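Local structure of conserved hypothetical protein (Sulfolobus solfataricus, 2GF6) at residues Gly22-Ala27 with Arg69-Gly74; Arg14-Asp19 with Tyr29-Thr34; Ala65-Pro70 with Leu103-Tyr108; Glu10-Ile15 with Gly74-Val79. The protein is a hotdog-fold protein of the 4-hydroxybenzoyl-CoA thioesterase family that binds coenzyme A and probably hydrolyses acyl-CoA thioesters. All coordinates share one frame; numbering follows the deposited sequence.

Contact 1: Gly22-Ala27 with Arg69-Gly74; sequences GIAHYA and RPVKLG. With COA (coenzyme A), chain F.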
# COMPACT_ATOMS: atom_id res chain seq x y z
N GLY A 22 11.27 10.17 3.78
CA GLY A 22 10.84 11.49 3.25
C GLY A 22 10.73 11.60 1.71
O GLY A 22 10.65 12.70 1.16
N ILE A 23 10.71 10.46 1.04
CA ILE A 23 10.74 10.42 -0.41
C ILE A 23 9.74 9.40 -0.84
O ILE A 23 9.32 8.54 -0.01
CB ILE A 23 12.13 9.99 -0.96
CG1 ILE A 23 12.53 8.59 -0.44
CG2 ILE A 23 13.18 11.00 -0.56
CD1 ILE A 23 13.85 8.09 -1.04
N ALA A 24 9.36 9.49 -2.11
CA ALA A 24 8.48 8.48 -2.69
C ALA A 24 9.13 7.10 -2.69
O ALA A 24 10.33 6.94 -2.98
CB ALA A 24 8.09 8.88 -4.09
N HIS A 25 8.31 6.10 -2.37
CA HIS A 25 8.75 4.72 -2.20
C HIS A 25 8.45 3.89 -3.46
O HIS A 25 7.79 4.35 -4.42
CB HIS A 25 8.08 4.10 -0.95
CG HIS A 25 6.57 4.19 -0.92
ND1 HIS A 25 5.77 3.89 -2.00
CD2 HIS A 25 5.73 4.54 0.08
CE1 HIS A 25 4.51 4.06 -1.67
NE2 HIS A 25 4.45 4.42 -0.40
N TYR A 26 8.93 2.65 -3.46
CA TYR A 26 8.78 1.74 -4.58
C TYR A 26 7.41 1.67 -5.18
O TYR A 26 7.29 1.62 -6.41
CB TYR A 26 9.13 0.34 -4.12
CG TYR A 26 9.25 -0.78 -5.14
CD1 TYR A 26 10.40 -0.93 -5.89
CD2 TYR A 26 8.27 -1.74 -5.26
CE1 TYR A 26 10.56 -1.96 -6.77
CE2 TYR A 26 8.41 -2.82 -6.16
CZ TYR A 26 9.57 -2.92 -6.91
OH TYR A 26 9.79 -3.94 -7.78
N ALA A 27 6.38 1.58 -4.34
CA ALA A 27 5.01 1.34 -4.83
C ALA A 27 4.47 2.62 -5.39
O ALA A 27 3.57 2.61 -6.21
CB ALA A 27 4.09 0.83 -3.68
N ARG A 69 16.89 10.60 -9.18
CA ARG A 69 16.67 11.64 -8.20
C ARG A 69 15.46 11.29 -7.41
O ARG A 69 14.53 10.66 -7.95
CB ARG A 69 16.46 12.98 -8.89
CG ARG A 69 17.69 13.56 -9.54
CD ARG A 69 17.30 14.81 -10.33
NE ARG A 69 18.08 14.95 -11.56
CZ ARG A 69 18.80 16.02 -11.92
NH1 ARG A 69 18.85 17.12 -11.16
NH2 ARG A 69 19.48 15.99 -13.07
N PRO A 70 15.44 11.73 -6.15
CA PRO A 70 14.30 11.46 -5.31
C PRO A 70 13.16 12.42 -5.63
O PRO A 70 13.40 13.51 -6.13
CB PRO A 70 14.84 11.76 -3.91
CG PRO A 70 15.79 12.93 -4.17
CD PRO A 70 16.44 12.57 -5.47
N VAL A 71 11.94 12.00 -5.33
CA VAL A 71 10.80 12.91 -5.31
C VAL A 71 10.16 12.90 -3.92
O VAL A 71 10.14 11.88 -3.22
CB VAL A 71 9.76 12.62 -6.47
CG1 VAL A 71 10.40 12.87 -7.81
CG2 VAL A 71 9.23 11.22 -6.43
N LYS A 72 9.59 14.03 -3.56
CA LYS A 72 9.16 14.30 -2.21
C LYS A 72 7.71 14.69 -2.13
O LYS A 72 7.05 14.96 -3.14
CB LYS A 72 10.01 15.43 -1.62
CG LYS A 72 11.50 15.11 -1.66
CD LYS A 72 12.36 16.24 -1.15
CE LYS A 72 12.08 16.51 0.32
NZ LYS A 72 13.29 16.90 1.09
N LEU A 73 7.23 14.77 -0.90
CA LEU A 73 5.84 15.07 -0.65
C LEU A 73 5.52 16.43 -1.25
O LEU A 73 6.18 17.42 -0.94
CB LEU A 73 5.58 15.04 0.84
CG LEU A 73 4.19 15.39 1.35
CD1 LEU A 73 3.17 14.37 0.96
CD2 LEU A 73 4.30 15.52 2.90
N GLY A 74 4.51 16.49 -2.11
CA GLY A 74 4.11 17.78 -2.70
C GLY A 74 4.66 18.03 -4.10
O GLY A 74 4.09 18.84 -4.84
N1A COA F . 23.92 0.39 -10.65
C2A COA F . 25.24 0.20 -10.26
N3A COA F . 25.93 1.22 -9.64
C4A COA F . 25.33 2.41 -9.41
C5A COA F . 24.01 2.63 -9.80
C6A COA F . 23.30 1.61 -10.42
N6A COA F . 22.03 1.82 -10.76
N7A COA F . 23.68 3.89 -9.46
C8A COA F . 24.73 4.47 -8.86
N9A COA F . 25.77 3.56 -8.83
C1B COA F . 27.16 3.81 -8.39
C2B COA F . 27.78 5.03 -9.07
O2B COA F . 28.47 4.69 -10.24
C3B COA F . 28.70 5.54 -7.99
O3B COA F . 29.88 4.80 -7.98
P3B COA F . 31.27 5.57 -8.19
O7A COA F . 32.36 4.53 -8.18
O8A COA F . 31.47 6.59 -7.06
O9A COA F . 31.20 6.22 -9.56
C4B COA F . 27.95 5.26 -6.71
O4B COA F . 27.22 4.08 -6.99
C5B COA F . 27.01 6.39 -6.34
O5B COA F . 26.43 6.98 -7.48
P1A COA F . 26.38 8.58 -7.62
O1A COA F . 25.50 8.99 -8.78
O2A COA F . 27.77 9.15 -7.79
O3A COA F . 25.65 9.01 -6.24
P2A COA F . 25.25 10.53 -5.84
O4A COA F . 25.21 11.41 -7.05
O5A COA F . 26.19 11.01 -4.74
O6A COA F . 23.77 10.42 -5.23
CBP COA F . 21.55 9.78 -5.22
CCP COA F . 22.96 9.32 -5.52
CDP COA F . 21.33 11.20 -5.76
CEP COA F . 21.39 9.77 -3.70
CAP COA F . 20.59 8.85 -5.96
OAP COA F . 20.72 9.06 -7.35
C9P COA F . 19.15 9.07 -5.59
O9P COA F . 18.76 10.02 -4.65
N8P COA F . 18.30 8.29 -6.20
C7P COA F . 16.90 8.39 -5.92
C6P COA F . 16.57 7.47 -4.78
C5P COA F . 15.10 7.22 -4.79
O5P COA F . 14.30 8.16 -4.75
N4P COA F . 14.78 5.95 -4.90
C3P COA F . 13.98 5.28 -3.93
C2P COA F . 12.55 5.24 -4.39
S1P COA F . 11.96 3.61 -4.85
O HOH W 1 11.72 8.66 -4.51

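Contact 2: Arg14-Asp19 with Tyr29-Thr34; sequences RIYDTD and YYRFFT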
# COMPACT_ATOMS: atom_id res chain seq x y z
N ARG A 14 2.07 12.43 -2.75
CA ARG A 14 1.11 12.49 -1.65
C ARG A 14 1.73 11.81 -0.42
O ARG A 14 2.75 11.12 -0.50
CB ARG A 14 -0.19 11.80 -2.04
CG ARG A 14 -1.37 12.71 -2.24
CD ARG A 14 -1.37 13.40 -3.57
NE ARG A 14 -2.66 14.05 -3.85
CZ ARG A 14 -3.31 13.98 -5.02
NH1 ARG A 14 -2.80 13.31 -6.06
NH2 ARG A 14 -4.48 14.58 -5.15
N ILE A 15 1.12 12.01 0.74
CA ILE A 15 1.66 11.40 1.97
C ILE A 15 1.71 9.88 1.89
O ILE A 15 2.63 9.23 2.40
CB ILE A 15 0.84 11.86 3.22
CG1 ILE A 15 1.54 11.40 4.50
CG2 ILE A 15 -0.66 11.39 3.15
CD1 ILE A 15 2.95 11.91 4.62
N TYR A 16 0.71 9.31 1.26
CA TYR A 16 0.69 7.87 1.11
C TYR A 16 1.69 7.40 0.02
O TYR A 16 1.84 6.20 -0.21
CB TYR A 16 -0.74 7.37 0.82
CG TYR A 16 -1.48 8.11 -0.28
CD1 TYR A 16 -1.20 7.85 -1.62
CD2 TYR A 16 -2.48 9.02 0.01
CE1 TYR A 16 -1.85 8.52 -2.63
CE2 TYR A 16 -3.14 9.72 -1.03
CZ TYR A 16 -2.81 9.44 -2.35
OH TYR A 16 -3.45 10.09 -3.41
N ASP A 17 2.35 8.33 -0.66
CA ASP A 17 3.43 7.93 -1.61
C ASP A 17 4.80 7.84 -0.97
O ASP A 17 5.76 7.41 -1.62
CB ASP A 17 3.50 8.89 -2.80
CG ASP A 17 2.24 8.86 -3.64
OD1 ASP A 17 1.71 7.76 -3.87
OD2 ASP A 17 1.78 9.95 -4.02
N THR A 18 4.90 8.21 0.30
CA THR A 18 6.19 8.35 0.98
C THR A 18 6.34 7.36 2.12
O THR A 18 5.36 6.87 2.64
CB THR A 18 6.29 9.73 1.66
OG1 THR A 18 5.26 9.84 2.66
CG2 THR A 18 6.09 10.87 0.64
N ASP A 19 7.60 7.14 2.54
CA ASP A 19 7.91 6.32 3.73
C ASP A 19 8.78 7.16 4.65
O ASP A 19 8.95 8.34 4.38
CB ASP A 19 8.55 4.98 3.34
CG ASP A 19 9.92 5.12 2.67
OD1 ASP A 19 10.58 6.18 2.83
OD2 ASP A 19 10.33 4.15 1.99
N TYR A 29 5.81 4.59 -7.39
CA TYR A 29 6.17 4.71 -8.81
C TYR A 29 5.23 3.89 -9.66
O TYR A 29 4.91 4.27 -10.79
CB TYR A 29 7.66 4.37 -9.02
CG TYR A 29 8.60 5.48 -8.51
CD1 TYR A 29 8.86 6.60 -9.28
CD2 TYR A 29 9.15 5.43 -7.24
CE1 TYR A 29 9.65 7.62 -8.81
CE2 TYR A 29 9.96 6.44 -6.77
CZ TYR A 29 10.21 7.53 -7.55
OH TYR A 29 11.02 8.58 -7.10
N TYR A 30 4.76 2.77 -9.10
CA TYR A 30 3.71 1.95 -9.69
C TYR A 30 2.41 2.72 -9.73
O TYR A 30 1.64 2.58 -10.66
CB TYR A 30 3.53 0.68 -8.86
CG TYR A 30 2.39 -0.28 -9.28
CD1 TYR A 30 2.57 -1.22 -10.29
CD2 TYR A 30 1.17 -0.28 -8.63
CE1 TYR A 30 1.55 -2.08 -10.67
CE2 TYR A 30 0.15 -1.12 -9.00
CZ TYR A 30 0.34 -2.03 -10.00
OH TYR A 30 -0.69 -2.93 -10.35
N ARG A 31 2.16 3.52 -8.71
CA ARG A 31 0.96 4.31 -8.72
C ARG A 31 1.06 5.20 -9.92
O ARG A 31 0.14 5.35 -10.66
CB ARG A 31 0.78 5.14 -7.43
CG ARG A 31 -0.60 5.82 -7.37
CD ARG A 31 -0.92 6.53 -6.06
NE ARG A 31 -0.29 7.85 -5.94
CZ ARG A 31 -0.63 8.95 -6.62
NH1 ARG A 31 -1.56 8.93 -7.56
NH2 ARG A 31 0.01 10.08 -6.37
N PHE A 32 2.22 5.80 -10.12
CA PHE A 32 2.33 6.81 -11.16
C PHE A 32 2.22 6.19 -12.56
O PHE A 32 1.55 6.75 -13.41
CB PHE A 32 3.65 7.59 -11.05
CG PHE A 32 3.91 8.16 -9.68
CD1 PHE A 32 2.90 8.79 -8.95
CD2 PHE A 32 5.17 8.08 -9.12
CE1 PHE A 32 3.15 9.33 -7.69
CE2 PHE A 32 5.43 8.58 -7.86
CZ PHE A 32 4.42 9.22 -7.15
N PHE A 33 2.94 5.09 -12.80
CA PHE A 33 3.03 4.58 -14.16
C PHE A 33 1.74 3.84 -14.56
O PHE A 33 1.28 3.95 -15.72
CB PHE A 33 4.37 3.84 -14.42
CG PHE A 33 4.54 2.52 -13.72
CD1 PHE A 33 3.67 1.45 -13.93
CD2 PHE A 33 5.68 2.28 -12.96
CE1 PHE A 33 3.88 0.21 -13.33
CE2 PHE A 33 5.89 1.04 -12.35
CZ PHE A 33 4.99 0.00 -12.55
N THR A 34 1.09 3.20 -13.57
CA THR A 34 -0.25 2.61 -13.76
C THR A 34 -1.27 3.67 -14.18
O THR A 34 -2.00 3.50 -15.14
CB THR A 34 -0.70 1.87 -12.47
OG1 THR A 34 0.31 0.94 -12.13
CG2 THR A 34 -2.04 1.10 -12.68

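Contact 3: Ala65-Pro70 with Leu103-Tyr108; sequences AIYHRP and LTTEGY. With COA (coenzyme A), chain F.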
# COMPACT_ATOMS: atom_id res chain seq x y z
N ALA A 65 13.31 -0.17 -13.30
CA ALA A 65 13.43 1.27 -13.05
C ALA A 65 14.83 1.68 -12.55
O ALA A 65 15.50 0.93 -11.86
CB ALA A 65 12.34 1.76 -12.04
N ILE A 66 15.22 2.89 -12.91
CA ILE A 66 16.41 3.57 -12.41
C ILE A 66 15.93 4.89 -11.78
O ILE A 66 15.20 5.66 -12.39
CB ILE A 66 17.41 3.86 -13.55
CG1 ILE A 66 17.99 2.56 -14.11
CG2 ILE A 66 18.58 4.75 -13.09
CD1 ILE A 66 18.62 2.71 -15.53
N TYR A 67 16.37 5.15 -10.55
CA TYR A 67 15.92 6.28 -9.77
C TYR A 67 17.08 7.25 -9.65
O TYR A 67 17.95 7.08 -8.80
CB TYR A 67 15.47 5.81 -8.39
CG TYR A 67 14.50 4.66 -8.45
CD1 TYR A 67 14.95 3.35 -8.48
CD2 TYR A 67 13.13 4.87 -8.46
CE1 TYR A 67 14.07 2.28 -8.53
CE2 TYR A 67 12.22 3.78 -8.52
CZ TYR A 67 12.70 2.50 -8.54
OH TYR A 67 11.83 1.41 -8.59
N HIS A 68 17.10 8.26 -10.52
CA HIS A 68 18.22 9.19 -10.58
C HIS A 68 18.11 10.20 -9.47
O HIS A 68 19.12 10.68 -8.94
CB HIS A 68 18.20 9.98 -11.90
CG HIS A 68 18.47 9.15 -13.11
ND1 HIS A 68 19.73 8.71 -13.44
CD2 HIS A 68 17.65 8.74 -14.11
CE1 HIS A 68 19.67 8.04 -14.58
NE2 HIS A 68 18.42 8.04 -15.00
N ARG A 69 16.89 10.60 -9.18
CA ARG A 69 16.67 11.64 -8.20
C ARG A 69 15.46 11.29 -7.41
O ARG A 69 14.53 10.66 -7.95
CB ARG A 69 16.46 12.98 -8.89
CG ARG A 69 17.69 13.56 -9.54
CD ARG A 69 17.30 14.81 -10.33
NE ARG A 69 18.08 14.95 -11.56
CZ ARG A 69 18.80 16.02 -11.92
NH1 ARG A 69 18.85 17.12 -11.16
NH2 ARG A 69 19.48 15.99 -13.07
N PRO A 70 15.44 11.73 -6.15
CA PRO A 70 14.30 11.46 -5.31
C PRO A 70 13.16 12.42 -5.63
O PRO A 70 13.40 13.51 -6.13
CB PRO A 70 14.84 11.76 -3.91
CG PRO A 70 15.79 12.93 -4.17
CD PRO A 70 16.44 12.57 -5.47
N LEU A 103 14.93 15.12 -15.31
CA LEU A 103 14.68 13.68 -15.26
C LEU A 103 14.99 13.16 -13.89
O LEU A 103 16.10 13.35 -13.41
CB LEU A 103 15.56 12.94 -16.26
CG LEU A 103 15.49 11.42 -16.30
CD1 LEU A 103 14.21 10.94 -16.99
CD2 LEU A 103 16.69 10.87 -17.00
N THR A 104 14.01 12.52 -13.26
CA THR A 104 14.17 11.92 -11.96
C THR A 104 14.20 10.41 -12.02
O THR A 104 14.88 9.80 -11.21
CB THR A 104 13.03 12.28 -10.98
OG1 THR A 104 11.78 11.72 -11.45
CG2 THR A 104 12.95 13.80 -10.77
N THR A 105 13.49 9.82 -12.97
CA THR A 105 13.27 8.39 -12.98
C THR A 105 13.05 7.93 -14.39
O THR A 105 12.45 8.65 -15.18
CB THR A 105 11.98 8.05 -12.21
OG1 THR A 105 11.76 9.00 -11.15
CG2 THR A 105 11.97 6.59 -11.71
N GLU A 106 13.53 6.73 -14.73
CA GLU A 106 13.15 6.06 -15.99
C GLU A 106 12.97 4.54 -15.82
O GLU A 106 13.58 3.93 -14.95
CB GLU A 106 14.18 6.34 -17.07
CG GLU A 106 15.60 5.98 -16.68
CD GLU A 106 16.57 6.41 -17.73
OE1 GLU A 106 16.35 6.04 -18.91
OE2 GLU A 106 17.55 7.12 -17.40
N GLY A 107 12.15 3.94 -16.67
CA GLY A 107 11.88 2.52 -16.53
C GLY A 107 10.99 1.94 -17.59
O GLY A 107 10.72 2.59 -18.59
N TYR A 108 10.54 0.71 -17.36
CA TYR A 108 9.55 0.12 -18.23
C TYR A 108 8.84 -0.96 -17.45
O TYR A 108 9.36 -1.46 -16.48
CB TYR A 108 10.20 -0.47 -19.48
CG TYR A 108 11.17 -1.60 -19.24
CD1 TYR A 108 10.73 -2.91 -18.92
CD2 TYR A 108 12.55 -1.40 -19.34
CE1 TYR A 108 11.64 -3.95 -18.70
CE2 TYR A 108 13.46 -2.43 -19.12
CZ TYR A 108 13.00 -3.69 -18.80
OH TYR A 108 13.89 -4.67 -18.58
N1A COA F . 23.92 0.39 -10.65
C2A COA F . 25.24 0.20 -10.26
N3A COA F . 25.93 1.22 -9.64
C4A COA F . 25.33 2.41 -9.41
C5A COA F . 24.01 2.63 -9.80
C6A COA F . 23.30 1.61 -10.42
N6A COA F . 22.03 1.82 -10.76
N7A COA F . 23.68 3.89 -9.46
C8A COA F . 24.73 4.47 -8.86
N9A COA F . 25.77 3.56 -8.83
C1B COA F . 27.16 3.81 -8.39
C2B COA F . 27.78 5.03 -9.07
O2B COA F . 28.47 4.69 -10.24
C3B COA F . 28.70 5.54 -7.99
O3B COA F . 29.88 4.80 -7.98
P3B COA F . 31.27 5.57 -8.19
O7A COA F . 32.36 4.53 -8.18
O8A COA F . 31.47 6.59 -7.06
O9A COA F . 31.20 6.22 -9.56
C4B COA F . 27.95 5.26 -6.71
O4B COA F . 27.22 4.08 -6.99
C5B COA F . 27.01 6.39 -6.34
O5B COA F . 26.43 6.98 -7.48
P1A COA F . 26.38 8.58 -7.62
O1A COA F . 25.50 8.99 -8.78
O2A COA F . 27.77 9.15 -7.79
O3A COA F . 25.65 9.01 -6.24
P2A COA F . 25.25 10.53 -5.84
O4A COA F . 25.21 11.41 -7.05
O5A COA F . 26.19 11.01 -4.74
O6A COA F . 23.77 10.42 -5.23
CBP COA F . 21.55 9.78 -5.22
CCP COA F . 22.96 9.32 -5.52
CDP COA F . 21.33 11.20 -5.76
CEP COA F . 21.39 9.77 -3.70
CAP COA F . 20.59 8.85 -5.96
OAP COA F . 20.72 9.06 -7.35
C9P COA F . 19.15 9.07 -5.59
O9P COA F . 18.76 10.02 -4.65
N8P COA F . 18.30 8.29 -6.20
C7P COA F . 16.90 8.39 -5.92
C6P COA F . 16.57 7.47 -4.78
C5P COA F . 15.10 7.22 -4.79
O5P COA F . 14.30 8.16 -4.75
N4P COA F . 14.78 5.95 -4.90
C3P COA F . 13.98 5.28 -3.93
C2P COA F . 12.55 5.24 -4.39
S1P COA F . 11.96 3.61 -4.85
O HOH W 2 13.15 8.72 -8.80

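Contact 4: Glu10-Ile15 with Gly74-Val79; sequences EDVVRI and GDKLTV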
# COMPACT_ATOMS: atom_id res chain seq x y z
N GLU A 10 0.16 13.91 -15.62
CA GLU A 10 0.70 14.66 -14.48
C GLU A 10 0.09 14.22 -13.16
O GLU A 10 -1.11 13.93 -13.09
CB GLU A 10 0.49 16.16 -14.66
CG GLU A 10 0.83 16.65 -16.02
CD GLU A 10 1.03 18.12 -16.03
OE1 GLU A 10 0.05 18.87 -15.81
OE2 GLU A 10 2.19 18.53 -16.22
N ASP A 11 0.93 14.17 -12.12
CA ASP A 11 0.52 13.74 -10.80
C ASP A 11 1.31 14.50 -9.74
O ASP A 11 2.22 15.26 -10.05
CB ASP A 11 0.71 12.22 -10.65
CG ASP A 11 -0.46 11.56 -9.90
OD1 ASP A 11 -1.00 12.19 -8.96
OD2 ASP A 11 -0.84 10.42 -10.26
N VAL A 12 0.94 14.32 -8.48
CA VAL A 12 1.55 15.03 -7.35
C VAL A 12 1.86 14.01 -6.26
O VAL A 12 1.06 13.07 -6.04
CB VAL A 12 0.62 16.19 -6.86
CG1 VAL A 12 -0.70 15.63 -6.31
CG2 VAL A 12 1.29 17.06 -5.82
N VAL A 13 3.02 14.15 -5.62
CA VAL A 13 3.43 13.22 -4.58
C VAL A 13 2.67 13.50 -3.29
O VAL A 13 2.63 14.62 -2.80
CB VAL A 13 4.97 13.26 -4.32
CG1 VAL A 13 5.39 12.22 -3.25
CG2 VAL A 13 5.75 12.96 -5.61
N ARG A 14 2.07 12.43 -2.75
CA ARG A 14 1.11 12.49 -1.65
C ARG A 14 1.73 11.81 -0.42
O ARG A 14 2.75 11.12 -0.50
CB ARG A 14 -0.19 11.80 -2.04
CG ARG A 14 -1.37 12.71 -2.24
CD ARG A 14 -1.37 13.40 -3.57
NE ARG A 14 -2.66 14.05 -3.85
CZ ARG A 14 -3.31 13.98 -5.02
NH1 ARG A 14 -2.80 13.31 -6.06
NH2 ARG A 14 -4.48 14.58 -5.15
N ILE A 15 1.12 12.01 0.74
CA ILE A 15 1.66 11.40 1.97
C ILE A 15 1.71 9.88 1.89
O ILE A 15 2.63 9.23 2.40
CB ILE A 15 0.84 11.86 3.22
CG1 ILE A 15 1.54 11.40 4.50
CG2 ILE A 15 -0.66 11.39 3.15
CD1 ILE A 15 2.95 11.91 4.62
N GLY A 74 4.51 16.49 -2.11
CA GLY A 74 4.11 17.78 -2.70
C GLY A 74 4.66 18.03 -4.10
O GLY A 74 4.09 18.84 -4.84
N ASP A 75 5.74 17.36 -4.49
CA ASP A 75 6.32 17.60 -5.81
C ASP A 75 5.27 17.27 -6.86
O ASP A 75 4.54 16.30 -6.70
CB ASP A 75 7.57 16.75 -6.02
CG ASP A 75 8.78 17.28 -5.25
OD1 ASP A 75 8.69 18.40 -4.67
OD2 ASP A 75 9.81 16.58 -5.25
N LYS A 76 5.17 18.10 -7.89
CA LYS A 76 4.40 17.75 -9.08
C LYS A 76 5.29 17.00 -10.05
O LYS A 76 6.45 17.37 -10.24
CB LYS A 76 3.86 18.98 -9.81
CG LYS A 76 2.80 19.74 -9.05
CD LYS A 76 2.23 20.93 -9.88
CE LYS A 76 3.29 21.91 -10.44
NZ LYS A 76 3.92 22.81 -9.42
N LEU A 77 4.71 16.01 -10.72
CA LEU A 77 5.45 15.14 -11.63
C LEU A 77 4.75 15.02 -12.98
O LEU A 77 3.54 15.17 -13.07
CB LEU A 77 5.59 13.74 -11.04
CG LEU A 77 6.09 13.66 -9.60
CD1 LEU A 77 6.10 12.25 -9.18
CD2 LEU A 77 7.47 14.27 -9.44
N THR A 78 5.53 14.79 -14.01
CA THR A 78 5.03 14.56 -15.34
C THR A 78 5.60 13.20 -15.73
O THR A 78 6.80 12.99 -15.64
CB THR A 78 5.51 15.68 -16.31
OG1 THR A 78 4.88 16.91 -15.96
CG2 THR A 78 5.19 15.34 -17.76
N VAL A 79 4.73 12.26 -16.07
CA VAL A 79 5.17 10.99 -16.61
C VAL A 79 5.00 11.05 -18.14
O VAL A 79 3.96 11.48 -18.65
CB VAL A 79 4.38 9.79 -15.99
CG1 VAL A 79 5.05 8.47 -16.30
CG2 VAL A 79 4.21 9.98 -14.47

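Contact 1: Gly22-Ala27 with Arg69-Gly74
The carbonyl oxygen of V71 is gripped by the loop ahead of helix 26-45: A24 N donates to V71 O at 2.7 Å with an N-H...O angle of 163°, and the CA-H of I23 leans on the same oxygen, I23 CA to V71 O being 3.2 Å. On the side chains, A24 CB presses against the CG2 branch of V71 at 3.5 Å. I23 sends its two branches different ways: CG2 lies across P70 CB at 3.8 Å, while CG1, set between the backbone N and the carbonyl carbon (chi1 59°), carries CD1 to within 3.7 Å of the coenzyme A pantetheine oxygen O5P. With an alanine here, P70 CB and the pantetheine would probably lose their common apolar neighbour, leaving a gap beside the ligand. A water bridges A24 O and O5P of coenzyme A, donating to both at 2.7 and 2.6 Å, and accepts a weak bond from V71 N. Beyond it, the ligand sulfur S1P stops 3.5 Å from Y26 N, at the start of the helix. G22, with positive phi (71°), turns its carbonyl O toward K72 CG. W119 of the second subunit packs on I23 and P70, adding to the pocket wall. The contact thus joins the entry to helix 26-45 to the connection between strands 56-67 and 76-85, with Y29 of the helix packed on both A24 and V71.

Contact 2: Arg14-Asp19 with Tyr29-Thr34
D17 and R31 pin the turn after the first strand of the hotdog fold to its long helix 26-45 by a side-on, two-nitrogen salt bridge. R31 leaves CB with CG anti to the backbone N (chi1 -172°), runs extended to CD and bends at chi3, which brings the NE/NH2 edge of the guanidinium up to the carboxylate. CD comes within 3.6 Å of D17 OD1, and NE donates to that same oxygen on its syn lone pair at 2.9 Å. NH2 donates to D17 OD2, also at 2.9 Å but 21° out of the carboxylate plane; the two flat groups are nearly coplanar, 15° apart. NH1 turns to D11, a second carboxylate, so R31 spans two acids. D17 OD2 is gripped twice, since R14 N donates to it at 2.8 Å and ties the carboxylate to the backbone just ahead of its own 3-10 turn. Were D17 an alanine, R31 NE and NH2 would probably lose their carboxylate and R14 N its acceptor, letting the turn shift against the helix. The rim of F32 comes up to the carboxylate, its CE1 lying near D17 OD2. R14 NH1 and R31 NH2 approach as like charges, a closeness that the neighbouring acids probably offset; E38 of the third subunit pairs with R14. The Y16 hydroxyl bonds to N35 of that subunit, while the edge of the Y16 ring meets R31, with CE1 3.7 Å from NE.

Contact 3: Ala65-Pro70 with Leu103-Tyr108
H68 and E106 meet on the looser flank of this antiparallel pairing: H68 NE2 donates to E106 OE2 at 2.7 Å, a nearly straight bond (171°) lying in the ring plane and using the anti lone pair of the carboxylate. E106 CG sits between its backbone N and carbonyl carbon (chi1 54°), and the chain then extends so that OE2 reaches the imidazole, whose plane stands 47° from the carboxylate. L103 CD2 lies 3.7 Å from H68 CD2, and R69 NE adds a weak bond to L103 O; the arginine is exposed. In the backbone ladder I66 and E106 form a hydrogen-bonded pair, I66 N to E106 O at 2.8 Å, flanked by the non-hydrogen-bonded pairs A65-G107 and Y67-T105. The face of A65, Y67 and T105 is the tight one. G107 allows close approach to A65, where a CB would be crowded. T105 CG2 touches Y67 CD2 at 3.9 Å, and Y67 OH bonds to S63 of the second subunit. T104 O accepts from both H68 N and R69 N; T104 and T105 form a classic beta bulge facing V97. These bonds are likely to steady the backbone whose carbonyls, Y67 O and H68 O, accept from coenzyme A N8P (2.9 Å) and OAP (2.8 Å). The sulfur S1P lies 3.7 Å above one face of the Y67 ring, toward its rim. On this chain, then, backbone carbonyls hydrogen-bond the ligand, whereas the H68 imidazole is bonded to E106.

Contact 4: Glu10-Ile15 with Gly74-Val79
D11 and L77 make the central hydrogen-bonded pair: L77 N donates to D11 O at 2.7 Å and D11 N returns a bond to L77 O at 3.0 Å. The pairing continues past the end of strand 8-12, where V13 N reaches D75 O at 2.8 Å and V13 O accepts from G74 N at 2.7 Å. G74 sits at phi 99°, psi -22°, where a side chain would be jammed against the preceding carbonyl, so glycine makes the turn into the strand possible. On the side of L77 and D11, V13 CG2 touches L77 CD1 at 3.7 Å, the two side chains meeting obliquely. On the other face, E10 and T78 lie side by side, and T78 OG1 gives E10 OE2 a weak 3.2 Å bond. V12 CG2, anti to its backbone N, packs over G74 O and D75 O. This is the antiparallel pairing of strands 8-12 and 76-85 in the hotdog sheet, the segment axes running at 149°. In the next shell F32 of helix 26-45, V71 and V97 cover L77. D75 OD2 binds K99 NZ and accepts from K72 N, which probably steadies the approach to strand 76-85. D11 OD1 accepts from V12 N, and D11 OD2 from N35 ND2.

How the contacts relate
From the N terminus, strand 8-12 opens contact 4, which closes only when strand 76-85 returns beside it. The turn that follows, 14-19, opens contact 2 and folds back on helix 26-45 ten residues later. Contact 1 begins between those two segments and closes at 69-74, so it crosses contact 2 yet falls within the span of contact 4. Contact 3 starts on strand 56-67, shares R69 and P70 with contact 1, and ends on strand 102-115, crossing contact 4. Y29, packed against Y67 and T105, joins contacts 2 and 3, while H25 joins contact 1 to D17 of contact 2. Contacts 1 and 3 line the coenzyme A site; contacts 2 and 4 tie the first strand and its turn to helix 26-45 and strand 76-85.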